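PDB 2BCO: succinylglutamate desuccinylase from Vibrio parahaemolyticus, which probably hydrolyses N-succinylglutamate to succinate and glutamate with the help of a bound zinc ion, the last step of arginine degradation by the AST pathway. Local coordinates for residues A[167-170]-A[176-179]. Numbering follows the deposited sequence.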
# COMPACT_ATOMS: atom_id res chain seq x y z
N ALA A 167 -1.79 4.36 -6.88
CA ALA A 167 -0.73 3.96 -5.98
C ALA A 167 0.22 5.10 -5.68
O ALA A 167 0.27 6.10 -6.41
CB ALA A 167 0.05 2.79 -6.58
N VAL A 168 0.97 4.94 -4.60
CA VAL A 168 1.93 5.94 -4.18
C VAL A 168 3.31 5.29 -4.04
O VAL A 168 3.47 4.32 -3.31
CB VAL A 168 1.53 6.56 -2.82
CG1 VAL A 168 2.59 7.53 -2.36
CG2 VAL A 168 0.19 7.26 -2.95
N SER A 169 4.28 5.83 -4.78
CA SER A 169 5.65 5.33 -4.75
C SER A 169 6.49 6.21 -3.82
O SER A 169 6.66 7.40 -4.07
CB SER A 169 6.25 5.35 -6.16
OG SER A 169 7.59 4.91 -6.13
N PRO A 170 7.04 5.62 -2.74
CA PRO A 170 7.86 6.31 -1.73
C PRO A 170 9.10 7.00 -2.30
O PRO A 170 9.62 6.61 -3.34
CB PRO A 170 8.24 5.19 -0.76
CG PRO A 170 7.17 4.18 -0.94
CD PRO A 170 6.99 4.18 -2.44
N VAL A 176 13.86 2.42 -6.42
CA VAL A 176 12.75 1.52 -6.11
C VAL A 176 11.58 1.70 -7.07
O VAL A 176 10.48 1.22 -6.82
CB VAL A 176 12.26 1.76 -4.65
CG1 VAL A 176 13.42 1.58 -3.68
CG2 VAL A 176 11.68 3.18 -4.52
N ARG A 177 11.83 2.41 -8.16
CA ARG A 177 10.79 2.65 -9.15
C ARG A 177 11.21 1.99 -10.45
O ARG A 177 11.44 2.65 -11.45
CB ARG A 177 10.61 4.15 -9.33
CG ARG A 177 10.12 4.84 -8.05
CD ARG A 177 10.06 6.35 -8.20
NE ARG A 177 9.42 6.98 -7.05
CZ ARG A 177 9.51 8.27 -6.78
NH1 ARG A 177 10.21 9.08 -7.57
NH2 ARG A 177 8.90 8.76 -5.71
N SER A 178 11.28 0.66 -10.41
CA SER A 178 11.72 -0.15 -11.54
C SER A 178 10.75 -0.39 -12.70
O SER A 178 9.57 -0.04 -12.66
CB SER A 178 12.17 -1.52 -11.02
OG SER A 178 11.04 -2.25 -10.56
N LYS A 179 11.31 -1.03 -13.73
CA LYS A 179 10.58 -1.38 -14.93
C LYS A 179 9.53 -2.44 -14.56
O LYS A 179 8.39 -2.38 -15.00
CB LYS A 179 11.55 -1.95 -15.97
CG LYS A 179 10.90 -2.31 -17.30
CD LYS A 179 10.59 -1.06 -18.10
CE LYS A 179 10.00 -1.39 -19.44
NZ LYS A 179 9.75 -0.15 -20.23
O HOH W 1 8.33 2.38 -5.77
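The loop that joins strand 165-169 to helix 179-188 in the zinc-hydrolase catalytic domain folds back on its own start, and Arg-177 ties it to the strand's end at Ser-169. The arginine approaches side-on with two nitrogens, each taking a different atom of the serine. NE donates to Ser-169 OG at 2.9 Å, while NH2 reaches Ser-169 O at 3.1 Å. Both acceptors lie close to the guanidinium plane, but NH2 stands well above the plane of the Ser-169 carbonyl, about 51° out of it. NH2 also makes a weak bond to Pro-170 O, bent to 120° at the hydrogen. The same nitrogen donates to Ser-196 O, just past strand 192-195, so the guanidinium links the loop to strands 165-169 and 192-195, which run parallel side by side; the backbones of Ser-169 and Ser-196 are themselves hydrogen-bonded, just where the second strand ends.

The side chain of Arg-177 runs extended from CG to NE, which carries its charged end from the loop back to the strand; its backbone N is held by Glu-338. On the serine side, OG is swung anti to the backbone N (chi1 178°) and meets NE. The same hydroxyl donates to a water, 2.7 Å from OG, which in turn donates to Val-176 O, also at 2.7 Å. This buried hydroxyl is thus used both ways. Beyond these bonds Val-176 adds little: its CG2 is 4.2 Å from Pro-170 O, and both residues pack against Ala-208 of helix 203-211. The Pro-170 side chain sits about 10 Å from that of the zinc ligand His-155.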